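Local coordinates for Blr3880 protein (Bradyrhizobium japonicum, PDB 2OOD), which probably catalyses the zinc-dependent hydrolytic deamination of guanine to xanthine and ammonia, at residues A[333-345]-A[442-454]. Numbering follows the deposited sequence.
Sequences FSMISVLDDAYKV and FAVMMVGDDRCVD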
ATOM      1  N   PHE A 333       8.505  -6.049   2.196  1.00 32.93           N
ATOM      2  CA  PHE A 333       9.524  -6.986   1.726  1.00 31.89           C
ATOM      3  C   PHE A 333       9.089  -7.764   0.490  1.00 31.32           C
ATOM      4  O   PHE A 333       9.923  -8.292  -0.240  1.00 31.96           O
ATOM      5  CB  PHE A 333       9.876  -7.996   2.820  1.00 31.43           C
ATOM      6  CG  PHE A 333      11.189  -7.734   3.501  1.00 31.24           C
ATOM      7  CD1 PHE A 333      11.262  -6.908   4.618  1.00 30.41           C
ATOM      8  CD2 PHE A 333      12.357  -8.315   3.026  1.00 30.81           C
ATOM      9  CE1 PHE A 333      12.482  -6.671   5.248  1.00 29.65           C
ATOM     10  CE2 PHE A 333      13.579  -8.080   3.650  1.00 29.29           C
ATOM     11  CZ  PHE A 333      13.639  -7.261   4.758  1.00 28.67           C
ATOM     12  N   SER A 334       7.787  -7.840   0.255  1.00 30.89           N
ATOM     13  CA  SER A 334       7.277  -8.595  -0.879  1.00 31.49           C
ATOM     14  C   SER A 334       7.121  -7.835  -2.190  1.00 32.20           C
ATOM     15  O   SER A 334       6.712  -6.677  -2.203  1.00 32.32           O
ATOM     16  CB  SER A 334       5.934  -9.214  -0.510  1.00 29.96           C
ATOM     17  OG  SER A 334       5.487 -10.064  -1.547  1.00 31.54           O
HETATM   18  N   MSE A 335       7.440  -8.499  -3.298  1.00 32.88           N
HETATM   19  CA  MSE A 335       7.298  -7.895  -4.614  1.00 34.15           C
HETATM   20  C   MSE A 335       5.815  -7.755  -4.951  1.00 34.84           C
HETATM   21  O   MSE A 335       5.438  -6.999  -5.846  1.00 36.05           O
HETATM   22  CB  MSE A 335       7.986  -8.742  -5.680  1.00 37.74           C
HETATM   23  CG  MSE A 335       9.490  -8.769  -5.554  1.00 42.77           C
HETATM   24 SE   MSE A 335      10.243  -6.975  -5.425  1.00 49.83          SE
HETATM   25  CE  MSE A 335       9.835  -6.352  -7.232  1.00 48.05           C
ATOM     26  N   ILE A 336       4.974  -8.490  -4.233  1.00 33.71           N
ATOM     27  CA  ILE A 336       3.541  -8.415  -4.449  1.00 32.83           C
ATOM     28  C   ILE A 336       3.064  -7.064  -3.923  1.00 33.44           C
ATOM     29  O   ILE A 336       2.206  -6.425  -4.527  1.00 32.59           O
ATOM     30  CB  ILE A 336       2.816  -9.551  -3.706  1.00 32.81           C
ATOM     31  CG1 ILE A 336       3.237 -10.891  -4.295  1.00 33.46           C
ATOM     32  CG2 ILE A 336       1.316  -9.397  -3.822  1.00 31.15           C
ATOM     33  CD1 ILE A 336       2.653 -12.057  -3.564  1.00 34.40           C
ATOM     34  N   SER A 337       3.630  -6.631  -2.799  1.00 33.63           N
ATOM     35  CA  SER A 337       3.276  -5.350  -2.200  1.00 33.26           C
ATOM     36  C   SER A 337       3.834  -4.226  -3.054  1.00 33.30           C
ATOM     37  O   SER A 337       3.253  -3.146  -3.128  1.00 34.61           O
ATOM     38  CB  SER A 337       3.849  -5.239  -0.790  1.00 34.28           C
ATOM     39  OG  SER A 337       3.253  -6.182   0.080  1.00 37.29           O
ATOM     40  N   VAL A 338       4.973  -4.486  -3.688  1.00 33.27           N
ATOM     41  CA  VAL A 338       5.611  -3.508  -4.559  1.00 33.41           C
ATOM     42  C   VAL A 338       4.726  -3.264  -5.777  1.00 34.21           C
ATOM     43  O   VAL A 338       4.596  -2.127  -6.231  1.00 33.68           O
ATOM     44  CB  VAL A 338       6.999  -3.998  -5.042  1.00 32.73           C
ATOM     45  CG1 VAL A 338       7.500  -3.121  -6.174  1.00 32.10           C
ATOM     46  CG2 VAL A 338       7.985  -3.976  -3.891  1.00 32.82           C
ATOM     47  N   LEU A 339       4.118  -4.332  -6.297  1.00 32.70           N
ATOM     48  CA  LEU A 339       3.243  -4.225  -7.460  1.00 32.92           C
ATOM     49  C   LEU A 339       1.993  -3.422  -7.133  1.00 32.81           C
ATOM     50  O   LEU A 339       1.449  -2.739  -8.000  1.00 33.01           O
ATOM     51  CB  LEU A 339       2.861  -5.616  -7.987  1.00 32.52           C
ATOM     52  CG  LEU A 339       3.983  -6.369  -8.721  1.00 33.11           C
ATOM     53  CD1 LEU A 339       3.561  -7.800  -9.021  1.00 31.38           C
ATOM     54  CD2 LEU A 339       4.340  -5.627 -10.000  1.00 31.70           C
ATOM     55  N   ASP A 340       1.544  -3.499  -5.883  1.00 32.81           N
ATOM     56  CA  ASP A 340       0.367  -2.754  -5.442  1.00 32.55           C
ATOM     57  C   ASP A 340       0.629  -1.254  -5.601  1.00 33.76           C
ATOM     58  O   ASP A 340      -0.165  -0.538  -6.203  1.00 32.78           O
ATOM     59  CB  ASP A 340       0.046  -3.089  -3.981  1.00 31.59           C
ATOM     60  CG  ASP A 340      -0.930  -2.107  -3.352  1.00 32.71           C
ATOM     61  OD1 ASP A 340      -1.919  -1.736  -4.009  1.00 32.65           O
ATOM     62  OD2 ASP A 340      -0.721  -1.711  -2.191  1.00 33.66           O
ATOM     63  N   ASP A 341       1.751  -0.783  -5.065  1.00 33.58           N
ATOM     64  CA  ASP A 341       2.099   0.625  -5.173  1.00 34.20           C
ATOM     65  C   ASP A 341       2.547   0.968  -6.589  1.00 34.49           C
ATOM     66  O   ASP A 341       2.372   2.100  -7.031  1.00 35.43           O
ATOM     67  CB  ASP A 341       3.206   0.994  -4.181  1.00 35.19           C
ATOM     68  CG  ASP A 341       2.691   1.158  -2.759  1.00 37.47           C
ATOM     69  OD1 ASP A 341       1.460   1.069  -2.539  1.00 37.81           O
ATOM     70  OD2 ASP A 341       3.524   1.385  -1.857  1.00 37.27           O
ATOM     71  N   ALA A 342       3.113  -0.002  -7.303  1.00 33.22           N
ATOM     72  CA  ALA A 342       3.564   0.236  -8.674  1.00 32.96           C
ATOM     73  C   ALA A 342       2.372   0.611  -9.555  1.00 32.84           C
ATOM     74  O   ALA A 342       2.437   1.540 -10.358  1.00 30.97           O
ATOM     75  CB  ALA A 342       4.254  -1.002  -9.223  1.00 32.44           C
ATOM     76  N   TYR A 343       1.281  -0.127  -9.395  1.00 32.53           N
ATOM     77  CA  TYR A 343       0.065   0.129 -10.150  1.00 32.87           C
ATOM     78  C   TYR A 343      -0.486   1.512  -9.779  1.00 32.71           C
ATOM     79  O   TYR A 343      -0.903   2.275 -10.641  1.00 33.13           O
ATOM     80  CB  TYR A 343      -0.967  -0.959  -9.829  1.00 31.77           C
ATOM     81  CG  TYR A 343      -2.322  -0.753 -10.454  1.00 31.83           C
ATOM     82  CD1 TYR A 343      -2.577  -1.138 -11.764  1.00 32.22           C
ATOM     83  CD2 TYR A 343      -3.349  -0.155  -9.740  1.00 31.65           C
ATOM     84  CE1 TYR A 343      -3.833  -0.928 -12.352  1.00 31.06           C
ATOM     85  CE2 TYR A 343      -4.600   0.058 -10.312  1.00 30.86           C
ATOM     86  CZ  TYR A 343      -4.839  -0.330 -11.616  1.00 30.60           C
ATOM     87  OH  TYR A 343      -6.087  -0.119 -12.172  1.00 29.17           O
ATOM     88  N   LYS A 344      -0.481   1.831  -8.490  1.00 33.28           N
ATOM     89  CA  LYS A 344      -0.981   3.115  -8.025  1.00 33.61           C
ATOM     90  C   LYS A 344      -0.208   4.288  -8.616  1.00 33.77           C
ATOM     91  O   LYS A 344      -0.804   5.278  -9.035  1.00 34.93           O
ATOM     92  CB  LYS A 344      -0.953   3.155  -6.497  1.00 33.50           C
ATOM     93  CG  LYS A 344      -1.970   2.207  -5.897  1.00 33.68           C
ATOM     94  CD  LYS A 344      -1.919   2.115  -4.392  1.00 33.47           C
ATOM     95  CE  LYS A 344      -3.034   1.197  -3.917  1.00 33.86           C
ATOM     96  NZ  LYS A 344      -2.939   0.815  -2.486  1.00 34.24           N
ATOM     97  N   VAL A 345       1.116   4.183  -8.659  1.00 33.38           N
ATOM     98  CA  VAL A 345       1.940   5.245  -9.233  1.00 32.75           C
ATOM     99  C   VAL A 345       1.604   5.409 -10.719  1.00 33.66           C
ATOM    100  O   VAL A 345       1.463   6.525 -11.216  1.00 34.27           O
ATOM    101  CB  VAL A 345       3.442   4.917  -9.077  1.00 31.05           C
ATOM    102  CG1 VAL A 345       4.276   5.800  -9.987  1.00 29.18           C
ATOM    103  CG2 VAL A 345       3.851   5.110  -7.640  1.00 28.79           C
ATOM    104  N   PHE A 442      -4.014 -10.492 -10.788  1.00 32.60           N
ATOM    105  CA  PHE A 442      -4.204  -9.079 -10.529  1.00 32.87           C
ATOM    106  C   PHE A 442      -4.845  -8.933  -9.154  1.00 34.02           C
ATOM    107  O   PHE A 442      -4.629  -7.943  -8.461  1.00 34.67           O
ATOM    108  CB  PHE A 442      -5.110  -8.427 -11.574  1.00 32.09           C
ATOM    109  CG  PHE A 442      -5.131  -6.923 -11.489  1.00 32.04           C
ATOM    110  CD1 PHE A 442      -4.021  -6.173 -11.891  1.00 31.48           C
ATOM    111  CD2 PHE A 442      -6.224  -6.252 -10.951  1.00 30.38           C
ATOM    112  CE1 PHE A 442      -4.007  -4.778 -11.752  1.00 29.55           C
ATOM    113  CE2 PHE A 442      -6.209  -4.856 -10.811  1.00 28.50           C
ATOM    114  CZ  PHE A 442      -5.100  -4.129 -11.211  1.00 28.74           C
ATOM    115  N   ALA A 443      -5.647  -9.916  -8.762  1.00 33.43           N
ATOM    116  CA  ALA A 443      -6.286  -9.876  -7.458  1.00 32.41           C
ATOM    117  C   ALA A 443      -5.236 -10.173  -6.387  1.00 33.31           C
ATOM    118  O   ALA A 443      -5.347  -9.704  -5.259  1.00 35.22           O
ATOM    119  CB  ALA A 443      -7.407 -10.888  -7.393  1.00 32.72           C
ATOM    120  N   VAL A 444      -4.222 -10.963  -6.733  1.00 32.45           N
ATOM    121  CA  VAL A 444      -3.159 -11.271  -5.788  1.00 32.24           C
ATOM    122  C   VAL A 444      -2.430  -9.968  -5.481  1.00 34.62           C
ATOM    123  O   VAL A 444      -2.192  -9.636  -4.322  1.00 34.05           O
ATOM    124  CB  VAL A 444      -2.155 -12.275  -6.374  1.00 30.66           C
ATOM    125  CG1 VAL A 444      -0.872 -12.248  -5.582  1.00 27.90           C
ATOM    126  CG2 VAL A 444      -2.746 -13.665  -6.343  1.00 28.03           C
HETATM  127  N   MSE A 445      -2.096  -9.235  -6.543  1.00 36.67           N
HETATM  128  CA  MSE A 445      -1.404  -7.947  -6.462  1.00 38.26           C
HETATM  129  C   MSE A 445      -2.140  -6.885  -5.650  1.00 37.97           C
HETATM  130  O   MSE A 445      -1.596  -6.321  -4.702  1.00 37.32           O
HETATM  131  CB  MSE A 445      -1.217  -7.343  -7.855  1.00 41.24           C
HETATM  132  CG  MSE A 445      -0.134  -7.907  -8.734  1.00 47.31           C
HETATM  133 SE   MSE A 445      -0.298  -7.049 -10.501  1.00 50.23          SE
HETATM  134  CE  MSE A 445       1.293  -7.779 -11.366  1.00 55.74           C
HETATM  135  N   MSE A 446      -3.379  -6.608  -6.054  1.00 36.41           N
HETATM  136  CA  MSE A 446      -4.184  -5.557  -5.442  1.00 35.81           C
HETATM  137  C   MSE A 446      -5.058  -5.884  -4.236  1.00 36.24           C
HETATM  138  O   MSE A 446      -5.243  -5.030  -3.372  1.00 36.08           O
HETATM  139  CB  MSE A 446      -5.064  -4.910  -6.515  1.00 37.21           C
HETATM  140  CG  MSE A 446      -4.357  -4.609  -7.825  1.00 40.91           C
HETATM  141 SE   MSE A 446      -2.739  -3.522  -7.642  1.00 49.02          SE
HETATM  142  CE  MSE A 446      -3.520  -1.947  -6.783  1.00 44.89           C
ATOM    143  N   VAL A 447      -5.616  -7.089  -4.165  1.00 34.29           N
ATOM    144  CA  VAL A 447      -6.467  -7.422  -3.028  1.00 32.89           C
ATOM    145  C   VAL A 447      -5.757  -8.240  -1.959  1.00 32.69           C
ATOM    146  O   VAL A 447      -6.165  -8.230  -0.797  1.00 32.73           O
ATOM    147  CB  VAL A 447      -7.731  -8.174  -3.473  1.00 31.83           C
ATOM    148  CG1 VAL A 447      -8.683  -8.316  -2.311  1.00 30.56           C
ATOM    149  CG2 VAL A 447      -8.399  -7.430  -4.598  1.00 31.33           C
ATOM    150  N   GLY A 448      -4.692  -8.940  -2.348  1.00 32.96           N
ATOM    151  CA  GLY A 448      -3.944  -9.746  -1.396  1.00 34.77           C
ATOM    152  C   GLY A 448      -2.592  -9.151  -1.033  1.00 35.58           C
ATOM    153  O   GLY A 448      -2.341  -7.971  -1.282  1.00 36.07           O
ATOM    154  N   ASP A 449      -1.736  -9.964  -0.419  1.00 35.85           N
ATOM    155  CA  ASP A 449      -0.383  -9.563  -0.029  1.00 37.22           C
ATOM    156  C   ASP A 449       0.524 -10.791   0.089  1.00 37.17           C
ATOM    157  O   ASP A 449       0.336 -11.752  -0.659  1.00 37.85           O
ATOM    158  CB  ASP A 449      -0.385  -8.755   1.278  1.00 39.33           C
ATOM    159  CG  ASP A 449      -1.273  -9.355   2.348  1.00 40.29           C
ATOM    160  OD1 ASP A 449      -1.250 -10.590   2.505  1.00 40.70           O
ATOM    161  OD2 ASP A 449      -1.981  -8.587   3.042  1.00 40.53           O
ATOM    162  N   ASP A 450       1.498 -10.796   1.000  1.00 35.85           N
ATOM    163  CA  ASP A 450       2.371 -11.967   1.068  1.00 34.65           C
ATOM    164  C   ASP A 450       1.686 -13.246   1.548  1.00 34.47           C
ATOM    165  O   ASP A 450       2.245 -14.335   1.409  1.00 33.99           O
ATOM    166  CB  ASP A 450       3.656 -11.691   1.884  1.00 34.84           C
ATOM    167  CG  ASP A 450       3.407 -11.482   3.368  1.00 35.63           C
ATOM    168  OD1 ASP A 450       2.703 -12.296   4.004  1.00 35.05           O
ATOM    169  OD2 ASP A 450       3.951 -10.503   3.912  1.00 37.15           O
ATOM    170  N   ARG A 451       0.470 -13.126   2.083  1.00 33.40           N
ATOM    171  CA  ARG A 451      -0.263 -14.302   2.536  1.00 32.54           C
ATOM    172  C   ARG A 451      -0.574 -15.170   1.308  1.00 33.49           C
ATOM    173  O   ARG A 451      -1.022 -16.306   1.433  1.00 34.27           O
ATOM    174  CB  ARG A 451      -1.572 -13.908   3.247  1.00 31.05           C
ATOM    175  CG  ARG A 451      -1.425 -12.779   4.247  1.00 31.06           C
ATOM    176  CD  ARG A 451      -2.269 -12.955   5.500  1.00 30.26           C
ATOM    177  NE  ARG A 451      -3.474 -12.122   5.624  1.00 30.77           N
ATOM    178  CZ  ARG A 451      -3.549 -10.815   5.381  1.00 31.65           C
ATOM    179  NH1 ARG A 451      -2.497 -10.138   4.966  1.00 32.98           N
ATOM    180  NH2 ARG A 451      -4.675 -10.162   5.607  1.00 31.95           N
ATOM    181  N   CYS A 452      -0.329 -14.629   0.118  1.00 32.67           N
ATOM    182  CA  CYS A 452      -0.577 -15.363  -1.117  1.00 32.81           C
ATOM    183  C   CYS A 452       0.605 -16.249  -1.486  1.00 32.18           C
ATOM    184  O   CYS A 452       0.511 -17.086  -2.385  1.00 32.18           O
ATOM    185  CB  CYS A 452      -0.876 -14.396  -2.261  1.00 31.57           C
ATOM    186  SG  CYS A 452      -2.474 -13.595  -2.104  1.00 34.80           S
ATOM    187  N   VAL A 453       1.719 -16.056  -0.793  1.00 31.98           N
ATOM    188  CA  VAL A 453       2.908 -16.855  -1.040  1.00 33.30           C
ATOM    189  C   VAL A 453       2.807 -18.088  -0.152  1.00 34.36           C
ATOM    190  O   VAL A 453       3.001 -18.010   1.062  1.00 33.95           O
ATOM    191  CB  VAL A 453       4.181 -16.066  -0.696  1.00 32.33           C
ATOM    192  CG1 VAL A 453       5.417 -16.926  -0.920  1.00 31.40           C
ATOM    193  CG2 VAL A 453       4.240 -14.824  -1.541  1.00 31.38           C
ATOM    194  N   ASP A 454       2.487 -19.224  -0.763  1.00 36.12           N
ATOM    195  CA  ASP A 454       2.329 -20.464  -0.014  1.00 36.73           C
ATOM    196  C   ASP A 454       3.604 -21.307   0.050  1.00 36.44           C
ATOM    197  O   ASP A 454       3.895 -21.921   1.075  1.00 36.99           O
ATOM    198  CB  ASP A 454       1.188 -21.285  -0.611  1.00 37.59           C
ATOM    199  CG  ASP A 454       0.678 -22.344   0.344  1.00 39.78           C
ATOM    200  OD1 ASP A 454       0.285 -21.983   1.478  1.00 40.00           O
ATOM    201  OD2 ASP A 454       0.669 -23.533  -0.038  1.00 41.61           O
TER
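I336 of helix 335-345 is wedged between V444 of helix 442-447 and the chain at 449-453: its CG2 lies 4.0 Å from V444 CG1, while CD1 touches both the D449 carbonyl oxygen and V453 CG2, the latter 3.8 Å away. The two helix segments cross at 82° with axes 8.0 Å apart and no hydrogen bond between them; the close fit is mostly apolar, some methyls resting on carbonyl oxygens. L339 CD1 meets the selenomethionine methyl M445 CE, delivered by a chain extended beyond CG (chi2 174°). In M446, by contrast, the chi2 bend sets SE obliquely against the Y343 ring, 4.6 Å from the centroid, a Met-aromatic contact, and the chi3 bend brings CE to Y343 CD2. F442 points its edge at a Y343 face, a T-shaped pair with planes at 75°. Packing is sparser beside the partly exposed D449 and D450, where S334 CB approaches D450 CB at 4.1 Å. S334 OG, the N-cap, accepts from I336 N (3.2 Å) and also bonds to A130 O; D450 pairs with R451 of the second subunit. Away from the zinc site of this amidohydrolase TIM barrel, the contact ties helix 335-352, packed on strand 320-323, to helix 434-447 and strand 453-458.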